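Long-range contacts in protein of unknown function VPA0982 (Vibrio parahaemolyticus, PDB 2QIP), which is of unknown function but may be an RNA nuclease with an NYN domain: residues Y54-N59 against M78-I83; D120-V125 against Q147-C152; E10-L15 against Q44-V49; E27-N32 against G140-T145; V109-L114 against N133-V138. One frame throughout, in Å; residues are numbered along the deposited sequence.

Contact 1 of 5, residues Y54-N59 against M78-I83. With EDO (1,2-ethanediol), chain B; EDO (1,2-ethanediol), chain F.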
# COMPACT_ATOMS: atom_id res chain seq x y z
N TYR A 54 9.93 -0.03 -9.76
CA TYR A 54 8.56 0.47 -9.90
C TYR A 54 8.61 1.92 -10.34
O TYR A 54 9.00 2.82 -9.56
CB TYR A 54 7.85 0.31 -8.54
CG TYR A 54 7.70 -1.15 -8.18
CD1 TYR A 54 6.54 -1.83 -8.48
CD2 TYR A 54 8.75 -1.86 -7.57
CE1 TYR A 54 6.39 -3.18 -8.19
CE2 TYR A 54 8.62 -3.23 -7.29
CZ TYR A 54 7.42 -3.88 -7.58
OH TYR A 54 7.27 -5.24 -7.32
N ALA A 55 8.21 2.15 -11.58
CA ALA A 55 8.41 3.46 -12.24
C ALA A 55 7.12 3.94 -12.87
O ALA A 55 6.08 3.25 -12.83
CB ALA A 55 9.52 3.32 -13.30
N ILE A 56 7.18 5.13 -13.48
CA ILE A 56 6.03 5.74 -14.13
C ILE A 56 6.22 5.67 -15.64
O ILE A 56 7.28 6.03 -16.16
CB ILE A 56 5.85 7.21 -13.66
CG1 ILE A 56 5.75 7.26 -12.12
CG2 ILE A 56 4.64 7.87 -14.33
CD1 ILE A 56 4.56 6.45 -11.51
N ALA A 57 5.19 5.19 -16.34
CA ALA A 57 5.24 5.13 -17.80
C ALA A 57 5.38 6.51 -18.43
O ALA A 57 4.87 7.49 -17.91
CB ALA A 57 4.01 4.46 -18.33
N SER A 58 6.06 6.55 -19.57
CA SER A 58 6.37 7.84 -20.20
C SER A 58 6.46 7.70 -21.70
O SER A 58 6.95 6.69 -22.19
CB SER A 58 7.71 8.36 -19.68
OG SER A 58 8.06 9.59 -20.30
N ASN A 59 6.02 8.73 -22.41
CA ASN A 59 6.23 8.77 -23.87
C ASN A 59 7.51 9.55 -24.22
O ASN A 59 7.87 9.67 -25.39
CB ASN A 59 5.02 9.34 -24.61
CG ASN A 59 4.69 10.76 -24.20
OD1 ASN A 59 5.45 11.41 -23.48
ND2 ASN A 59 3.54 11.24 -24.61
N MSE A 78 8.49 -2.18 -13.74
CA MSE A 78 7.06 -2.22 -13.52
C MSE A 78 6.53 -0.82 -13.70
O MSE A 78 6.77 0.05 -12.87
CB MSE A 78 6.76 -2.71 -12.09
CG MSE A 78 7.44 -4.03 -11.73
SE MSE A 78 6.75 -5.51 -12.78
CE MSE A 78 4.99 -5.54 -11.96
N LEU A 79 5.81 -0.57 -14.80
CA LEU A 79 5.25 0.77 -15.05
C LEU A 79 3.85 0.85 -14.46
O LEU A 79 3.05 -0.08 -14.59
CB LEU A 79 5.21 1.03 -16.55
CG LEU A 79 6.59 0.97 -17.22
CD1 LEU A 79 6.55 1.08 -18.79
CD2 LEU A 79 7.54 2.02 -16.61
N LYS A 80 3.56 1.97 -13.79
CA LYS A 80 2.29 2.07 -13.10
C LYS A 80 1.12 2.07 -14.08
O LYS A 80 1.13 2.82 -15.06
CB LYS A 80 2.25 3.31 -12.21
CG LYS A 80 1.07 3.26 -11.27
CD LYS A 80 1.08 4.36 -10.25
CE LYS A 80 -0.06 4.14 -9.27
NZ LYS A 80 -0.22 5.32 -8.40
N PRO A 81 0.11 1.22 -13.84
CA PRO A 81 -1.08 1.29 -14.69
C PRO A 81 -1.76 2.65 -14.57
O PRO A 81 -1.75 3.25 -13.50
CB PRO A 81 -2.01 0.22 -14.11
CG PRO A 81 -1.12 -0.68 -13.28
CD PRO A 81 0.01 0.15 -12.81
N TYR A 82 -2.36 3.09 -15.67
CA TYR A 82 -3.25 4.25 -15.65
C TYR A 82 -4.29 4.13 -14.53
O TYR A 82 -4.97 3.11 -14.37
CB TYR A 82 -3.97 4.35 -16.99
CG TYR A 82 -5.10 5.35 -16.97
CD1 TYR A 82 -4.84 6.72 -16.89
CD2 TYR A 82 -6.44 4.93 -17.01
CE1 TYR A 82 -5.88 7.65 -16.85
CE2 TYR A 82 -7.49 5.86 -16.98
CZ TYR A 82 -7.19 7.21 -16.89
OH TYR A 82 -8.21 8.15 -16.88
N ILE A 83 -4.46 5.22 -13.79
CA ILE A 83 -5.49 5.26 -12.76
C ILE A 83 -6.17 6.62 -12.85
O ILE A 83 -5.53 7.64 -12.64
CB ILE A 83 -4.92 5.03 -11.32
CG1 ILE A 83 -4.37 3.60 -11.18
CG2 ILE A 83 -6.02 5.29 -10.27
CD1 ILE A 83 -3.65 3.29 -9.90
C1 EDO B . -1.38 7.70 -13.73
O1 EDO B . -2.56 7.36 -14.47
C2 EDO B . -0.61 6.44 -13.38
O2 EDO B . -1.46 5.70 -12.51
C1 EDO F . -8.08 11.45 -14.95
O1 EDO F . -7.13 11.38 -13.88
C2 EDO F . -7.31 11.36 -16.25
O2 EDO F . -8.06 10.57 -17.18
O HOH W 1 2.73 4.95 -15.08
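The ring of Y54 is overlapped on one face by the side chain of M78, a selenomethionine. M78 CG lies 4.1 Å from the centroid of the Y54 ring, a CH-pi contact displaced toward the rim, while M78 CB comes within 3.7 Å of Y54 CD1. The two side chains run alongside each other in the same direction, and M78 CG, anti to the carbonyl carbon (chi1 -53°), is thereby set over the ring. The aromatic ring gives M78 a face to pack on, while the hydroxyl at its far end hydrogen-bonds to D101; W94 meets the ring edge-to-face. These residues belong to the two strands of a beta-alpha-beta unit, 46-55 and 76-79, the latter outermost in the sheet within this chain, joined by helix 61-73. A55 N bonds nearly straight to M78 O (2.9 Å, 173° at the hydrogen), whereas K80 N reaches A55 O at a more bent 139°. On the other face the small A55 admits L79, whose CD2 is 4.1 Å from A55 CB. Past the paired residues a water accepts from A57 N and donates to K80 O. The extended K80 chain carries NZ to a salt bridge with D120 of the second subunit.

Contact 2 of 5, residues D120-V125 against Q147-C152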
# COMPACT_ATOMS: atom_id res chain seq x y z
N ASP A 120 5.89 4.93 5.36
CA ASP A 120 4.69 4.09 5.34
C ASP A 120 5.04 2.62 5.11
O ASP A 120 4.27 1.72 5.47
CB ASP A 120 3.65 4.57 4.34
CG ASP A 120 2.80 5.70 4.89
OD1 ASP A 120 2.64 5.75 6.13
OD2 ASP A 120 2.31 6.53 4.09
N PHE A 121 6.20 2.37 4.52
CA PHE A 121 6.61 0.98 4.32
C PHE A 121 7.02 0.28 5.63
O PHE A 121 7.24 -0.95 5.64
CB PHE A 121 7.71 0.86 3.27
CG PHE A 121 7.24 1.11 1.86
CD1 PHE A 121 6.19 0.38 1.32
CD2 PHE A 121 7.87 2.06 1.06
CE1 PHE A 121 5.76 0.62 -0.01
CE2 PHE A 121 7.46 2.27 -0.25
CZ PHE A 121 6.40 1.57 -0.79
N SER A 122 7.09 1.03 6.74
CA SER A 122 7.38 0.39 8.02
C SER A 122 6.40 -0.74 8.31
O SER A 122 6.81 -1.79 8.85
CB SER A 122 7.31 1.40 9.17
OG SER A 122 8.26 2.42 8.93
N LEU A 123 5.13 -0.54 7.96
CA LEU A 123 4.15 -1.59 8.23
C LEU A 123 4.42 -2.84 7.40
O LEU A 123 4.16 -3.97 7.84
CB LEU A 123 2.72 -1.12 8.00
CG LEU A 123 2.07 -0.31 9.14
CD1 LEU A 123 2.75 1.04 9.34
CD2 LEU A 123 0.59 -0.13 8.89
N LEU A 124 4.94 -2.62 6.20
CA LEU A 124 5.28 -3.73 5.31
C LEU A 124 6.49 -4.50 5.83
O LEU A 124 6.48 -5.74 5.85
CB LEU A 124 5.53 -3.21 3.89
CG LEU A 124 6.21 -4.18 2.91
CD1 LEU A 124 5.35 -5.43 2.66
CD2 LEU A 124 6.54 -3.42 1.62
N VAL A 125 7.51 -3.77 6.28
CA VAL A 125 8.69 -4.41 6.85
C VAL A 125 8.27 -5.28 8.04
O VAL A 125 8.64 -6.47 8.14
CB VAL A 125 9.73 -3.35 7.26
CG1 VAL A 125 10.84 -3.96 8.11
CG2 VAL A 125 10.27 -2.63 6.00
N GLN A 147 12.81 7.60 10.27
CA GLN A 147 13.55 6.88 11.31
C GLN A 147 12.83 5.59 11.71
O GLN A 147 13.47 4.59 12.09
CB GLN A 147 13.83 7.76 12.56
CG GLN A 147 14.82 7.13 13.51
CD GLN A 147 16.20 6.93 12.88
OE1 GLN A 147 16.71 7.82 12.20
NE2 GLN A 147 16.80 5.77 13.11
N THR A 148 11.50 5.60 11.61
CA THR A 148 10.73 4.41 11.97
C THR A 148 11.05 3.28 11.01
O THR A 148 11.20 2.14 11.43
CB THR A 148 9.23 4.75 11.93
OG1 THR A 148 8.99 5.88 12.79
CG2 THR A 148 8.37 3.58 12.34
N LEU A 149 11.17 3.60 9.72
CA LEU A 149 11.54 2.61 8.72
C LEU A 149 12.95 2.07 8.95
O LEU A 149 13.18 0.86 8.89
CB LEU A 149 11.42 3.21 7.31
CG LEU A 149 11.76 2.30 6.12
CD1 LEU A 149 10.82 1.12 6.09
CD2 LEU A 149 11.67 3.06 4.81
N ILE A 150 13.89 2.98 9.25
CA ILE A 150 15.28 2.57 9.54
C ILE A 150 15.31 1.62 10.73
O ILE A 150 15.97 0.58 10.67
CB ILE A 150 16.17 3.82 9.81
CG1 ILE A 150 16.34 4.64 8.52
CG2 ILE A 150 17.54 3.41 10.36
CD1 ILE A 150 17.01 5.99 8.73
N ASP A 151 14.55 1.93 11.77
CA ASP A 151 14.58 1.13 12.99
C ASP A 151 13.87 -0.22 12.81
O ASP A 151 14.23 -1.20 13.46
CB ASP A 151 13.92 1.91 14.13
CG ASP A 151 14.79 3.09 14.60
OD1 ASP A 151 15.97 3.17 14.21
OD2 ASP A 151 14.27 3.94 15.34
N CYS A 152 12.85 -0.26 11.94
CA CYS A 152 12.12 -1.51 11.68
C CYS A 152 12.99 -2.49 10.88
O CYS A 152 12.92 -3.70 11.10
CB CYS A 152 10.83 -1.23 10.87
SG CYS A 152 9.50 -0.54 11.83
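S122 and L149 bury the most surface here, and they meet where helix 122-132 lies against helix 147-152, with CA atoms 4.8 Å apart. So close an approach suits a side chain as small as serine. S122 OG sits 3.2 Å from L149 N, but the angle is too poor for a hydrogen bond; its bond goes to G119 O. S122 CB also lies 4.0 Å from both C152 SG and T148 CG2, placing it among three residues of the facing helix. L149 reaches across with one branch: CG is anti to the backbone N (chi1 -180°), and L149 CD1 comes 3.8 Å from V125 CG2, the two side chains crossing at about a right angle. The same methyl also touches F121 CB. V125 divides its branches, CG2 going to L149 and CG1 packing 3.9 Å from C152 CB. Both helices of this alpha/beta fold pack on strand 135-140 of the parallel sheet, V125 on V136 and L149 on V138. T148 turns its hydroxyl to Q84 of the second subunit. With no hydrogen bond linking the two segments directly, their association rests on the fit of small and branched side chains, while S122 and T148 find polar partners beyond it.

Contact 3 of 5, residues E10-L15 against Q44-V49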
# COMPACT_ATOMS: atom_id res chain seq x y z
N GLU A 10 22.48 -16.56 -0.13
CA GLU A 10 21.28 -15.86 0.37
C GLU A 10 20.40 -15.48 -0.82
O GLU A 10 20.87 -14.87 -1.78
CB GLU A 10 21.66 -14.61 1.16
CG GLU A 10 20.46 -13.96 1.84
CD GLU A 10 20.77 -12.63 2.52
OE1 GLU A 10 21.57 -11.85 1.98
OE2 GLU A 10 20.19 -12.36 3.59
N LYS A 11 19.13 -15.85 -0.74
CA LYS A 11 18.16 -15.51 -1.79
C LYS A 11 17.58 -14.13 -1.48
O LYS A 11 17.12 -13.89 -0.36
CB LYS A 11 17.04 -16.55 -1.81
CG LYS A 11 17.43 -17.87 -2.49
CD LYS A 11 16.26 -18.89 -2.42
CE LYS A 11 16.58 -20.11 -3.26
NZ LYS A 11 15.47 -21.12 -3.20
N ILE A 12 17.57 -13.24 -2.47
CA ILE A 12 17.06 -11.89 -2.27
C ILE A 12 16.01 -11.51 -3.30
O ILE A 12 15.99 -12.01 -4.43
CB ILE A 12 18.19 -10.83 -2.29
CG1 ILE A 12 18.84 -10.70 -3.67
CG2 ILE A 12 19.21 -11.14 -1.20
CD1 ILE A 12 19.85 -9.55 -3.78
N ALA A 13 15.11 -10.63 -2.87
CA ALA A 13 14.22 -9.91 -3.78
C ALA A 13 14.51 -8.44 -3.63
O ALA A 13 14.65 -7.97 -2.51
CB ALA A 13 12.77 -10.16 -3.41
N ILE A 14 14.57 -7.72 -4.75
CA ILE A 14 14.81 -6.28 -4.71
C ILE A 14 13.56 -5.58 -5.23
O ILE A 14 13.02 -5.99 -6.26
CB ILE A 14 16.03 -5.88 -5.57
CG1 ILE A 14 17.30 -6.59 -5.10
CG2 ILE A 14 16.21 -4.35 -5.53
CD1 ILE A 14 18.46 -6.46 -6.06
N LEU A 15 13.11 -4.55 -4.51
CA LEU A 15 12.00 -3.69 -4.97
C LEU A 15 12.47 -2.25 -4.86
O LEU A 15 12.81 -1.80 -3.76
CB LEU A 15 10.75 -3.87 -4.12
CG LEU A 15 10.06 -5.25 -4.21
CD1 LEU A 15 10.66 -6.25 -3.20
CD2 LEU A 15 8.56 -5.07 -3.98
N GLN A 44 26.06 -8.90 -4.63
CA GLN A 44 27.31 -9.64 -4.43
C GLN A 44 27.04 -10.89 -3.61
O GLN A 44 26.58 -10.77 -2.49
CB GLN A 44 28.33 -8.81 -3.64
CG GLN A 44 28.90 -7.61 -4.38
CD GLN A 44 29.88 -6.79 -3.54
OE1 GLN A 44 30.07 -7.05 -2.35
NE2 GLN A 44 30.48 -5.77 -4.16
N GLU A 45 27.36 -12.06 -4.18
CA GLU A 45 27.21 -13.35 -3.48
C GLU A 45 25.75 -13.70 -3.17
O GLU A 45 25.48 -14.49 -2.26
CB GLU A 45 28.04 -13.39 -2.19
CG GLU A 45 29.52 -13.11 -2.40
CD GLU A 45 30.35 -13.08 -1.12
OE1 GLU A 45 29.80 -12.85 -0.02
OE2 GLU A 45 31.58 -13.28 -1.23
N LYS A 46 24.82 -13.11 -3.90
CA LYS A 46 23.39 -13.35 -3.65
C LYS A 46 22.76 -14.04 -4.83
O LYS A 46 23.21 -13.88 -5.97
CB LYS A 46 22.66 -12.02 -3.38
CG LYS A 46 23.29 -11.17 -2.30
CD LYS A 46 23.29 -11.89 -0.94
CE LYS A 46 24.19 -11.16 0.05
NZ LYS A 46 24.29 -11.93 1.32
N GLU A 47 21.71 -14.82 -4.54
CA GLU A 47 20.85 -15.35 -5.59
C GLU A 47 19.67 -14.40 -5.76
O GLU A 47 18.85 -14.22 -4.84
CB GLU A 47 20.36 -16.76 -5.26
CG GLU A 47 19.40 -17.29 -6.33
CD GLU A 47 18.83 -18.66 -6.03
OE1 GLU A 47 19.31 -19.33 -5.10
OE2 GLU A 47 17.87 -19.05 -6.74
N VAL A 48 19.60 -13.77 -6.92
CA VAL A 48 18.56 -12.77 -7.15
C VAL A 48 17.32 -13.51 -7.65
O VAL A 48 17.26 -13.95 -8.81
CB VAL A 48 18.99 -11.69 -8.15
CG1 VAL A 48 17.88 -10.68 -8.33
CG2 VAL A 48 20.27 -11.03 -7.67
N VAL A 49 16.36 -13.69 -6.76
CA VAL A 49 15.12 -14.38 -7.13
C VAL A 49 14.20 -13.46 -7.92
O VAL A 49 13.49 -13.90 -8.82
CB VAL A 49 14.43 -14.93 -5.87
CG1 VAL A 49 13.05 -15.50 -6.19
CG2 VAL A 49 15.33 -15.98 -5.19
O HOH W 2 25.08 -14.95 0.29
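E10 and K46 lie side by side at the start of two parallel strands and form a salt bridge, with K46 NZ 2.8 Å from E10 OE1. The ammonium group approaches from above the carboxylate plane, 38° out of it. E10 is extended and K46 folds back at chi2 (-62°), which brings the longer chain to its partner. On the other face of the sheet K11 and E47 also run together, but K11 NZ stays 4.6 Å from E47 OE1; the methylenes make the contact, with K11 CE 3.4 Å from that oxygen. V49 CG2 adds an apolar touch to K11 CB. Back on the face of E10 and K46, the buried I12 brings its CD1 to K46 CB at 3.8 Å and also to V48 CG2, a long branched side chain spanning two neighbours. The backbone sets this register, as E47 N bonds to E10 O, I12 N to E47 O and V49 N to I12 O, the last at 2.9 Å. A water joins E10 N to E45 O beside the salt bridge. Further out, R111 holds the second oxygen of E10, OE2, in another salt bridge, so this carboxylate ties together three strands. Strand 10-17 runs between strands 46-55 and 111-115 in the parallel sheet, and beyond I12 its A13 and L15 pack on helix 95-105.

Contact 4 of 5, residues E27-N32 against G140-T145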
# COMPACT_ATOMS: atom_id res chain seq x y z
N GLU A 27 16.57 16.08 -4.18
CA GLU A 27 16.43 17.04 -3.07
C GLU A 27 17.68 17.10 -2.20
O GLU A 27 18.14 18.19 -1.83
CB GLU A 27 15.19 16.73 -2.22
CG GLU A 27 15.00 17.65 -1.02
CD GLU A 27 13.72 17.37 -0.23
OE1 GLU A 27 12.84 16.65 -0.75
OE2 GLU A 27 13.61 17.88 0.90
N ALA A 28 18.23 15.94 -1.85
CA ALA A 28 19.38 15.90 -0.95
C ALA A 28 20.71 16.23 -1.62
O ALA A 28 21.59 16.82 -0.99
CB ALA A 28 19.47 14.55 -0.29
N TYR A 29 20.87 15.79 -2.87
CA TYR A 29 22.17 15.78 -3.52
C TYR A 29 22.21 16.46 -4.90
O TYR A 29 23.28 16.57 -5.49
CB TYR A 29 22.65 14.34 -3.69
CG TYR A 29 22.61 13.49 -2.44
CD1 TYR A 29 23.27 13.87 -1.27
CD2 TYR A 29 21.92 12.26 -2.45
CE1 TYR A 29 23.25 13.06 -0.13
CE2 TYR A 29 21.89 11.46 -1.33
CZ TYR A 29 22.55 11.85 -0.17
OH TYR A 29 22.51 11.04 0.94
N ARG A 30 21.05 16.86 -5.42
CA ARG A 30 20.91 17.26 -6.84
C ARG A 30 21.72 16.36 -7.80
O ARG A 30 22.41 16.82 -8.71
CB ARG A 30 21.19 18.77 -7.05
CG ARG A 30 20.09 19.64 -6.43
CD ARG A 30 19.13 20.30 -7.45
NE ARG A 30 18.38 19.40 -8.33
CZ ARG A 30 17.22 19.71 -8.91
NH1 ARG A 30 16.64 20.89 -8.71
NH2 ARG A 30 16.61 18.82 -9.69
N SER A 31 21.59 15.05 -7.56
CA SER A 31 22.31 14.02 -8.31
C SER A 31 21.35 12.88 -8.56
O SER A 31 20.27 12.82 -7.95
CB SER A 31 23.48 13.48 -7.50
OG SER A 31 24.40 14.49 -7.18
N ASN A 32 21.74 11.98 -9.46
CA ASN A 32 20.94 10.80 -9.76
C ASN A 32 21.57 9.54 -9.16
O ASN A 32 22.79 9.45 -8.99
CB ASN A 32 20.74 10.62 -11.28
CG ASN A 32 19.75 11.62 -11.89
OD1 ASN A 32 18.97 12.27 -11.20
ND2 ASN A 32 19.79 11.72 -13.21
N GLY A 140 18.01 3.93 1.66
CA GLY A 140 17.30 5.20 1.60
C GLY A 140 18.26 6.36 1.79
O GLY A 140 19.32 6.19 2.38
N VAL A 141 17.88 7.54 1.28
CA VAL A 141 18.66 8.77 1.51
C VAL A 141 18.46 9.13 2.99
O VAL A 141 17.33 9.43 3.39
CB VAL A 141 18.15 9.89 0.60
CG1 VAL A 141 18.80 11.21 0.98
CG2 VAL A 141 18.44 9.54 -0.84
N PRO A 142 19.53 9.07 3.82
CA PRO A 142 19.29 9.20 5.28
C PRO A 142 18.51 10.44 5.71
O PRO A 142 17.59 10.31 6.53
CB PRO A 142 20.70 9.19 5.87
CG PRO A 142 21.49 8.40 4.89
CD PRO A 142 20.95 8.81 3.52
N ARG A 143 18.83 11.60 5.14
CA ARG A 143 18.20 12.84 5.60
C ARG A 143 16.72 12.94 5.19
O ARG A 143 16.00 13.83 5.62
CB ARG A 143 19.04 14.08 5.21
CG ARG A 143 19.03 14.42 3.73
CD ARG A 143 20.01 15.56 3.36
NE ARG A 143 21.36 15.09 3.03
CZ ARG A 143 22.42 15.16 3.84
NH1 ARG A 143 23.61 14.72 3.44
NH2 ARG A 143 22.30 15.69 5.06
N LEU A 144 16.25 11.99 4.38
CA LEU A 144 14.87 11.99 3.89
C LEU A 144 14.15 10.67 4.14
O LEU A 144 13.04 10.49 3.66
CB LEU A 144 14.83 12.37 2.41
CG LEU A 144 15.30 13.82 2.12
CD1 LEU A 144 15.49 14.06 0.63
CD2 LEU A 144 14.33 14.84 2.72
N THR A 145 14.80 9.79 4.89
CA THR A 145 14.23 8.48 5.23
C THR A 145 13.65 8.49 6.63
O THR A 145 14.27 8.98 7.58
CB THR A 145 15.29 7.37 5.13
OG1 THR A 145 15.71 7.27 3.76
CG2 THR A 145 14.75 6.01 5.56
O HOH W 3 21.19 12.23 3.37
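The last turn of helix 18-29, ending where R30 takes a positive phi, lies against the short 3-10 turn 142-144, and A28 and R143 have the nearest CA atoms, 7.3 Å apart. A28 is central to the contact: A28 CB packs 3.6 Å from V141 CG1 and 3.8 Å from R143 CD, and a small residue permits that closeness. The same methyl lies 3.8 Å above the plane of the Y29 ring, over its centre. R143 CG stands between the backbone N and the carbonyl carbon (chi1 72°), and the chain bends at chi3, bringing the edge of the guanidinium to A28 CB and Y29 CE1. The Y29 ring and the guanidinium are turned 83° to each other, so they do not stack. Y29 comes at V141 from the opposite direction, its OH 3.7 Å from V141 CG1. The contact joins the helix following the first strand of the parallel sheet of this alpha/beta fold to the loop leaving strand 135-140. Tyrosine suits this junction because its ring packs on V141 while its hydroxyl bonds to I159 O and accepts from a water, which in turn accepts from R143 N. L144 crosses E27 at a slant. Within the loop, V141 O receives both L144 N and T145 OG1 from opposite faces of its plane. R86 of the second subunit covers L144 and hydrogen-bonds to T145 O.

Contact 5 of 5, residues V109-L114 against N133-V138. With EDO (1,2-ethanediol), chain C.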
# COMPACT_ATOMS: atom_id res chain seq x y z
N VAL A 109 12.15 -15.85 -0.58
CA VAL A 109 13.49 -15.26 -0.40
C VAL A 109 13.90 -15.24 1.06
O VAL A 109 13.04 -15.32 1.96
CB VAL A 109 13.61 -13.84 -1.01
CG1 VAL A 109 13.40 -13.91 -2.51
CG2 VAL A 109 12.61 -12.86 -0.39
N ASP A 110 15.20 -15.15 1.29
CA ASP A 110 15.71 -14.97 2.65
C ASP A 110 15.67 -13.52 3.10
O ASP A 110 15.61 -13.24 4.28
CB ASP A 110 17.16 -15.47 2.75
CG ASP A 110 17.30 -16.94 2.39
OD1 ASP A 110 16.56 -17.75 2.98
OD2 ASP A 110 18.09 -17.27 1.48
N ARG A 111 15.74 -12.61 2.14
CA ARG A 111 15.83 -11.19 2.46
C ARG A 111 15.16 -10.39 1.35
O ARG A 111 15.36 -10.67 0.16
CB ARG A 111 17.30 -10.78 2.57
CG ARG A 111 17.50 -9.29 2.94
CD ARG A 111 18.96 -8.93 2.98
NE ARG A 111 19.63 -9.65 4.05
CZ ARG A 111 19.77 -9.23 5.31
NH1 ARG A 111 19.31 -8.04 5.71
NH2 ARG A 111 20.38 -10.02 6.20
N VAL A 112 14.34 -9.44 1.77
CA VAL A 112 13.74 -8.45 0.86
C VAL A 112 14.56 -7.17 0.99
O VAL A 112 14.81 -6.68 2.12
CB VAL A 112 12.25 -8.17 1.24
CG1 VAL A 112 11.67 -7.05 0.37
CG2 VAL A 112 11.42 -9.45 1.11
N ILE A 113 14.99 -6.64 -0.16
CA ILE A 113 15.70 -5.36 -0.19
C ILE A 113 14.76 -4.30 -0.78
O ILE A 113 14.36 -4.42 -1.93
CB ILE A 113 17.00 -5.45 -0.99
CG1 ILE A 113 17.93 -6.55 -0.40
CG2 ILE A 113 17.69 -4.09 -1.08
CD1 ILE A 113 19.22 -6.77 -1.17
N LEU A 114 14.38 -3.33 0.05
CA LEU A 114 13.45 -2.27 -0.32
C LEU A 114 14.23 -0.98 -0.47
O LEU A 114 14.90 -0.56 0.47
CB LEU A 114 12.38 -2.10 0.76
CG LEU A 114 11.40 -0.95 0.56
CD1 LEU A 114 10.54 -1.12 -0.69
CD2 LEU A 114 10.54 -0.83 1.81
N ASN A 133 9.09 -14.21 8.78
CA ASN A 133 10.37 -14.17 9.49
C ASN A 133 11.57 -14.08 8.55
O ASN A 133 12.60 -14.75 8.77
CB ASN A 133 10.52 -15.33 10.47
CG ASN A 133 11.62 -15.09 11.48
OD1 ASN A 133 11.98 -13.94 11.81
ND2 ASN A 133 12.18 -16.19 11.99
N LYS A 134 11.44 -13.25 7.51
CA LYS A 134 12.57 -12.98 6.62
C LYS A 134 13.24 -11.66 7.01
O LYS A 134 12.67 -10.88 7.78
CB LYS A 134 12.10 -12.99 5.15
CG LYS A 134 11.35 -14.26 4.72
CD LYS A 134 12.04 -15.58 5.07
CE LYS A 134 11.21 -16.81 4.66
NZ LYS A 134 11.16 -17.01 3.18
N LYS A 135 14.46 -11.47 6.51
CA LYS A 135 15.19 -10.23 6.77
C LYS A 135 14.76 -9.16 5.79
O LYS A 135 14.35 -9.47 4.66
CB LYS A 135 16.70 -10.44 6.61
CG LYS A 135 17.28 -11.49 7.55
CD LYS A 135 17.42 -10.99 8.95
CE LYS A 135 18.10 -12.04 9.84
NZ LYS A 135 18.15 -11.54 11.24
N VAL A 136 14.86 -7.90 6.23
CA VAL A 136 14.60 -6.77 5.35
C VAL A 136 15.73 -5.78 5.47
O VAL A 136 16.09 -5.34 6.60
CB VAL A 136 13.24 -6.09 5.69
CG1 VAL A 136 12.96 -4.96 4.70
CG2 VAL A 136 12.10 -7.14 5.65
N THR A 137 16.31 -5.44 4.32
CA THR A 137 17.25 -4.31 4.23
C THR A 137 16.56 -3.16 3.52
O THR A 137 15.91 -3.37 2.49
CB THR A 137 18.51 -4.69 3.43
OG1 THR A 137 19.20 -5.76 4.09
CG2 THR A 137 19.46 -3.48 3.23
N VAL A 138 16.71 -1.95 4.06
CA VAL A 138 16.23 -0.73 3.43
C VAL A 138 17.41 0.08 2.96
O VAL A 138 18.37 0.25 3.72
CB VAL A 138 15.37 0.11 4.41
CG1 VAL A 138 15.08 1.52 3.86
CG2 VAL A 138 14.05 -0.63 4.71
C1 EDO C . 13.83 -18.83 1.22
O1 EDO C . 13.77 -18.29 2.54
C2 EDO C . 13.97 -20.34 1.31
O2 EDO C . 13.71 -20.85 0.01
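The guanidinium of R111 lies flat over K135, whose CB sits 3.5 Å from R111 CZ and over the centre of the group, although both residues are cationic. Their charged ends diverge, and E10, the partner of R111 NE, probably offsets the nearby positive charge. The setting is a beta-alpha-beta unit in which strands 111-115 and 135-140 are neighbours in the parallel sheet, with helix 122-132 crossing between them. R111 starts out extended, then bends at chi3 (-65°), and so NH1 reaches T137 OG1 at 2.8 Å, the hydroxyl lying 26° out of the guanidinium plane. Threonine suits this site, for its branched CB fits a strand and its OG1 accepts the bond. Backbone bonds hold the register: V112 N to K135 O, T137 N to V112 O, and L114 N to T137 O. On the other face, V112, L114, V136 and V138 give the sheet a buried apolar surface; V136 packs on I128 of the crossing helix, and L114 on F121. At the start of the strands K134, bent at chi2 and chi4, curls over the loop before R111. D110 OD2 accepts from K11 N. K134 NZ donates to V109 O at 2.8 Å, to A106 O, and to O1 of a 1,2-ethanediol, probably from the crystallisation liquor, and that O1 donates to D110 OD1 at 2.9 Å.

In the fold
Contacts 1, 3 and 5 are strand pairings of one parallel sheet, ordered 76-79, 46-55, 10-17, 111-115, 135-140, 155-158, so contact 1 lies toward one edge. Contacts 3 and 5, with centres 9 Å apart, share the boundary between strands 10-17 and 111-115, whereas the centres of contacts 1 and 5 are about 25 Å apart. Contact 2 packs helices over contact 5 and touches it directly. Along the chain contacts 3, 1 and 5 follow in series; contact 4 encloses contacts 1 and 5, joining residues over a hundred positions apart, and contact 2 interleaves with contacts 4 and 5. Contacts 1, 2 and 4 all touch the second subunit, so they also contribute to the subunit interface.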